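Local coordinates for protein alternansucrase (Leuconostoc mesenteroides, PDB 6HVG) that is a large glycoside hydrolase family 70 protein that combines a TIM-barrel-type catalytic region with cell-wall-binding-type repeats and carries a calcium ion, at residues Val1261-Ile1273 against Ser1305-Glu1317. Sequence-based numbering, arbitrary orientation.
Sequences VLKDWATNQYFNI and SISGYQAKDTFIE
Asp1264 and Ser1305 show how one carboxylate can serve two segments, closing a turn in its own loop with one oxygen and taking a serine hydroxyl with the other. Ser1305 OG donates to Asp1264 OD1 at 2.7 Å, on the syn lone pair, and a water that also bonds Ser1307 OG, itself hydrogen-bonded to Trp443 NE1, donates to the same oxygen. At Asp1264 OD2, Thr1267 OG1 takes the anti lone pair, while Thr1267 N, 2.9 Å from OD2, comes from above the carboxylate plane in an Asx motif. With CG anti to the backbone N (chi1 167°), the carboxylate reaches the type I turn 1305-1308, its plane 65° from the Tyr1309 ring, which stacks on Phe1280. Farther along, Thr1314 OG1 donates to Trp1265 O at 2.9 Å, nearly in line with the C=O, and accepts a weak bond from Asn1268 ND2; with OG1 anti to the backbone N (chi1 -165°), the hydroxyl lies between the two. Lys1312 N gives Ala1266 O a 3.2 Å bond, and the Ala1266 methyl packs against the carbonyls of Tyr1309 and Gln1310 and Ala1311 CB. Joining a family 70 loop to the chain entering hairpin 1314-1326, the contact implies divided labour: the Asx motif steadies Asp1264 for Ser1305, while Thr1314 spends proton and lone pair on one loop.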
loop_
_atom_site.group_PDB
_atom_site.type_symbol
_atom_site.label_atom_id
_atom_site.label_comp_id
_atom_site.label_asym_id
_atom_site.label_seq_id
_atom_site.Cartn_x
_atom_site.Cartn_y
_atom_site.Cartn_z
ATOM N N VAL A 1261 25.919 -8.154 4.716
ATOM C CA VAL A 1261 27.277 -7.869 4.268
ATOM C C VAL A 1261 28.149 -7.782 5.515
ATOM O O VAL A 1261 27.910 -6.945 6.380
ATOM C CB VAL A 1261 27.375 -6.537 3.511
ATOM C CG1 VAL A 1261 28.812 -6.283 3.051
ATOM C CG2 VAL A 1261 26.435 -6.511 2.310
ATOM N N LEU A 1262 29.155 -8.651 5.608
ATOM C CA LEU A 1262 29.853 -8.894 6.869
ATOM C C LEU A 1262 30.867 -7.834 7.241
ATOM O O LEU A 1262 31.581 -7.305 6.400
ATOM C CB LEU A 1262 30.528 -10.251 6.839
ATOM C CG LEU A 1262 29.555 -11.417 6.694
ATOM C CD1 LEU A 1262 30.278 -12.732 6.461
ATOM C CD2 LEU A 1262 28.690 -11.497 7.928
ATOM N N LYS A 1263 30.918 -7.572 8.543
ATOM C CA LYS A 1263 31.558 -6.403 9.112
ATOM C C LYS A 1263 32.192 -6.774 10.442
ATOM O O LYS A 1263 31.722 -7.682 11.119
ATOM C CB LYS A 1263 30.463 -5.361 9.300
ATOM C CG LYS A 1263 30.842 -3.967 9.774
ATOM C CD LYS A 1263 29.665 -3.370 10.534
ATOM C CE LYS A 1263 29.701 -1.869 10.743
ATOM N NZ LYS A 1263 28.632 -1.479 11.708
ATOM N N ASP A 1264 33.283 -6.099 10.784
ATOM C CA ASP A 1264 33.922 -6.245 12.072
ATOM C C ASP A 1264 33.391 -5.162 12.993
ATOM O O ASP A 1264 33.443 -3.982 12.634
ATOM C CB ASP A 1264 35.422 -6.081 11.917
ATOM C CG ASP A 1264 36.118 -5.916 13.241
ATOM O OD1 ASP A 1264 35.994 -6.817 14.095
ATOM O OD2 ASP A 1264 36.768 -4.877 13.442
ATOM N N TRP A 1265 32.868 -5.545 14.163
ATOM C CA TRP A 1265 32.198 -4.568 15.015
ATOM C C TRP A 1265 33.167 -3.574 15.572
ATOM O O TRP A 1265 32.805 -2.428 15.844
ATOM C CB TRP A 1265 31.432 -5.217 16.162
ATOM C CG TRP A 1265 30.379 -6.190 15.730
ATOM C CD1 TRP A 1265 30.298 -7.501 16.074
ATOM C CD2 TRP A 1265 29.267 -5.934 14.893
ATOM N NE1 TRP A 1265 29.208 -8.089 15.498
ATOM C CE2 TRP A 1265 28.559 -7.149 14.755
ATOM C CE3 TRP A 1265 28.782 -4.799 14.258
ATOM C CZ2 TRP A 1265 27.393 -7.262 13.998
ATOM C CZ3 TRP A 1265 27.610 -4.913 13.497
ATOM C CH2 TRP A 1265 26.933 -6.142 13.381
ATOM N N ALA A 1266 34.403 -4.006 15.759
ATOM C CA ALA A 1266 35.402 -3.228 16.481
ATOM C C ALA A 1266 35.887 -2.003 15.727
ATOM O O ALA A 1266 35.979 -0.911 16.286
ATOM C CB ALA A 1266 36.567 -4.119 16.802
ATOM N N THR A 1267 36.207 -2.205 14.451
ATOM C CA THR A 1267 36.691 -1.148 13.580
ATOM C C THR A 1267 35.620 -0.603 12.652
ATOM O O THR A 1267 35.805 0.453 12.069
ATOM C CB THR A 1267 37.797 -1.690 12.702
ATOM O OG1 THR A 1267 37.320 -2.841 12.011
ATOM C CG2 THR A 1267 38.979 -2.091 13.540
ATOM N N ASN A 1268 34.493 -1.312 12.557
ATOM C CA ASN A 1268 33.386 -1.015 11.639
ATOM C C ASN A 1268 33.756 -1.081 10.158
ATOM O O ASN A 1268 33.021 -0.601 9.335
ATOM C CB ASN A 1268 32.735 0.304 11.989
ATOM C CG ASN A 1268 32.095 0.280 13.368
ATOM O OD1 ASN A 1268 31.143 -0.470 13.618
ATOM N ND2 ASN A 1268 32.583 1.142 14.255
ATOM N N GLN A 1269 34.865 -1.738 9.832
ATOM C CA GLN A 1269 35.281 -1.944 8.462
ATOM C C GLN A 1269 34.681 -3.242 7.942
ATOM O O GLN A 1269 34.560 -4.217 8.683
ATOM C CB GLN A 1269 36.808 -2.002 8.389
ATOM C CG GLN A 1269 37.364 -2.076 6.977
ATOM C CD GLN A 1269 38.867 -2.105 6.959
ATOM O OE1 GLN A 1269 39.508 -2.075 8.000
ATOM N NE2 GLN A 1269 39.439 -2.186 5.767
ATOM N N TYR A 1270 34.290 -3.249 6.668
ATOM C CA TYR A 1270 33.662 -4.426 6.075
ATOM C C TYR A 1270 34.738 -5.310 5.479
ATOM O O TYR A 1270 35.732 -4.818 4.970
ATOM C CB TYR A 1270 32.651 -4.021 4.999
ATOM C CG TYR A 1270 31.319 -3.442 5.508
ATOM C CD1 TYR A 1270 31.174 -2.082 5.754
ATOM C CD2 TYR A 1270 30.201 -4.248 5.712
ATOM C CE1 TYR A 1270 29.974 -1.549 6.190
ATOM C CE2 TYR A 1270 29.002 -3.713 6.157
ATOM C CZ TYR A 1270 28.903 -2.365 6.377
ATOM O OH TYR A 1270 27.731 -1.838 6.834
ATOM N N PHE A 1271 34.557 -6.616 5.528
ATOM C CA PHE A 1271 35.569 -7.503 4.950
ATOM C C PHE A 1271 35.566 -7.388 3.434
ATOM O O PHE A 1271 34.512 -7.246 2.816
ATOM C CB PHE A 1271 35.356 -8.965 5.401
ATOM C CG PHE A 1271 35.310 -9.129 6.902
ATOM C CD1 PHE A 1271 36.415 -8.787 7.665
ATOM C CD2 PHE A 1271 34.159 -9.552 7.543
ATOM C CE1 PHE A 1271 36.380 -8.888 9.032
ATOM C CE2 PHE A 1271 34.124 -9.666 8.922
ATOM C CZ PHE A 1271 35.228 -9.335 9.665
ATOM N N ASN A 1272 36.751 -7.440 2.838
ATOM C CA ASN A 1272 36.880 -7.401 1.386
ATOM C C ASN A 1272 38.102 -8.156 0.877
ATOM O O ASN A 1272 39.136 -8.199 1.549
ATOM C CB ASN A 1272 36.913 -5.947 0.890
ATOM C CG ASN A 1272 36.474 -5.818 -0.563
ATOM O OD1 ASN A 1272 37.274 -5.964 -1.472
ATOM N ND2 ASN A 1272 35.191 -5.575 -0.780
ATOM N N ILE A 1273 37.982 -8.721 -0.325
ATOM C CA ILE A 1273 39.048 -9.543 -0.930
ATOM C C ILE A 1273 39.290 -9.267 -2.426
ATOM O O ILE A 1273 39.924 -10.062 -3.106
ATOM C CB ILE A 1273 38.708 -11.034 -0.791
ATOM C CG1 ILE A 1273 37.259 -11.261 -1.212
ATOM C CG2 ILE A 1273 38.951 -11.513 0.635
ATOM C CD1 ILE A 1273 37.023 -12.577 -1.890
ATOM N N SER A 1305 37.605 -7.846 19.150
ATOM C CA SER A 1305 36.530 -8.616 18.532
ATOM C C SER A 1305 36.939 -10.047 18.191
ATOM O O SER A 1305 38.123 -10.370 18.244
ATOM C CB SER A 1305 36.082 -7.911 17.275
ATOM O OG SER A 1305 37.169 -7.801 16.375
ATOM N N ILE A 1306 35.964 -10.884 17.826
ATOM C CA ILE A 1306 36.244 -12.276 17.471
ATOM C C ILE A 1306 37.244 -12.374 16.314
ATOM O O ILE A 1306 37.928 -13.375 16.180
ATOM C CB ILE A 1306 34.967 -13.043 17.109
ATOM C CG1 ILE A 1306 34.125 -13.221 18.348
ATOM C CG2 ILE A 1306 35.284 -14.418 16.550
ATOM C CD1 ILE A 1306 32.978 -14.196 18.198
ATOM N N SER A 1307 37.319 -11.340 15.489
ATOM C CA SER A 1307 38.233 -11.322 14.372
ATOM C C SER A 1307 39.622 -10.811 14.749
ATOM O O SER A 1307 40.521 -10.764 13.907
ATOM C CB SER A 1307 37.661 -10.440 13.261
ATOM O OG SER A 1307 36.415 -10.949 12.805
ATOM N N GLY A 1308 39.815 -10.457 16.006
ATOM C CA GLY A 1308 41.127 -10.088 16.498
ATOM C C GLY A 1308 41.523 -8.633 16.463
ATOM O O GLY A 1308 42.698 -8.342 16.623
ATOM N N TYR A 1309 40.578 -7.719 16.282
ATOM C CA TYR A 1309 40.928 -6.290 16.141
ATOM C C TYR A 1309 40.425 -5.471 17.310
ATOM O O TYR A 1309 39.428 -5.827 17.934
ATOM C CB TYR A 1309 40.368 -5.734 14.865
ATOM C CG TYR A 1309 40.817 -6.479 13.650
ATOM C CD1 TYR A 1309 42.079 -6.285 13.125
ATOM C CD2 TYR A 1309 39.956 -7.374 12.994
ATOM C CE1 TYR A 1309 42.493 -6.951 11.973
ATOM C CE2 TYR A 1309 40.361 -8.056 11.839
ATOM C CZ TYR A 1309 41.638 -7.838 11.338
ATOM O OH TYR A 1309 42.079 -8.498 10.221
ATOM N N GLN A 1310 41.137 -4.396 17.634
ATOM C CA GLN A 1310 40.788 -3.562 18.760
ATOM C C GLN A 1310 39.617 -2.655 18.460
ATOM O O GLN A 1310 39.537 -2.082 17.381
ATOM C CB GLN A 1310 41.981 -2.711 19.180
ATOM C CG GLN A 1310 41.820 -2.154 20.599
ATOM C CD GLN A 1310 42.932 -1.229 21.020
ATOM O OE1 GLN A 1310 43.902 -1.046 20.290
ATOM N NE2 GLN A 1310 42.789 -0.622 22.200
ATOM N N ALA A 1311 38.719 -2.525 19.435
ATOM C CA ALA A 1311 37.560 -1.646 19.318
ATOM C C ALA A 1311 37.994 -0.210 19.499
ATOM O O ALA A 1311 38.486 0.174 20.555
ATOM C CB ALA A 1311 36.510 -2.009 20.376
ATOM N N LYS A 1312 37.805 0.588 18.469
ATOM C CA LYS A 1312 38.016 2.039 18.536
ATOM C C LYS A 1312 36.861 2.754 17.891
ATOM O O LYS A 1312 36.476 2.411 16.776
ATOM C CB LYS A 1312 39.289 2.471 17.792
ATOM C CG LYS A 1312 40.537 1.809 18.292
ATOM C CD LYS A 1312 41.783 2.449 17.712
ATOM C CE LYS A 1312 43.010 1.844 18.377
ATOM N NZ LYS A 1312 44.278 2.386 17.850
ATOM N N ASP A 1313 36.319 3.750 18.597
ATOM C CA ASP A 1313 35.265 4.615 18.079
ATOM C C ASP A 1313 34.087 3.759 17.623
ATOM O O ASP A 1313 33.727 3.743 16.453
ATOM C CB ASP A 1313 35.823 5.488 16.953
ATOM C CG ASP A 1313 34.834 6.517 16.444
ATOM O OD1 ASP A 1313 33.947 6.951 17.219
ATOM O OD2 ASP A 1313 34.991 6.906 15.255
ATOM N N THR A 1314 33.534 3.013 18.567
ATOM C CA THR A 1314 32.485 2.062 18.269
ATOM C C THR A 1314 31.771 1.629 19.533
ATOM O O THR A 1314 32.335 1.669 20.616
ATOM C CB THR A 1314 33.040 0.824 17.574
ATOM O OG1 THR A 1314 31.978 0.088 16.990
ATOM C CG2 THR A 1314 33.751 -0.071 18.551
ATOM N N PHE A 1315 30.528 1.218 19.377
ATOM C CA PHE A 1315 29.742 0.664 20.478
ATOM C C PHE A 1315 29.866 -0.858 20.442
ATOM O O PHE A 1315 29.910 -1.444 19.379
ATOM C CB PHE A 1315 28.279 1.076 20.331
ATOM C CG PHE A 1315 27.988 2.470 20.806
ATOM C CD1 PHE A 1315 28.158 3.568 19.980
ATOM C CD2 PHE A 1315 27.524 2.673 22.090
ATOM C CE1 PHE A 1315 27.853 4.846 20.436
ATOM C CE2 PHE A 1315 27.226 3.935 22.549
ATOM C CZ PHE A 1315 27.405 5.021 21.730
ATOM N N ILE A 1316 29.951 -1.479 21.599
ATOM C CA ILE A 1316 30.182 -2.924 21.705
ATOM C C ILE A 1316 29.278 -3.484 22.780
ATOM O O ILE A 1316 29.100 -2.874 23.849
ATOM C CB ILE A 1316 31.645 -3.252 22.102
ATOM C CG1 ILE A 1316 32.633 -2.835 21.012
ATOM C CG2 ILE A 1316 31.810 -4.738 22.387
ATOM C CD1 ILE A 1316 32.609 -3.701 19.753
ATOM N N GLU A 1317 28.705 -4.640 22.482
ATOM C CA GLU A 1317 27.814 -5.321 23.414
ATOM C C GLU A 1317 28.473 -6.591 23.930
ATOM O O GLU A 1317 28.948 -7.393 23.135
ATOM C CB GLU A 1317 26.504 -5.688 22.708
ATOM C CG GLU A 1317 25.472 -6.322 23.628
ATOM C CD GLU A 1317 24.236 -6.813 22.912
ATOM O OE1 GLU A 1317 24.237 -6.849 21.665
ATOM O OE2 GLU A 1317 23.253 -7.144 23.621
HETATM O O HOH W 1 34.547 -9.247 14.282
#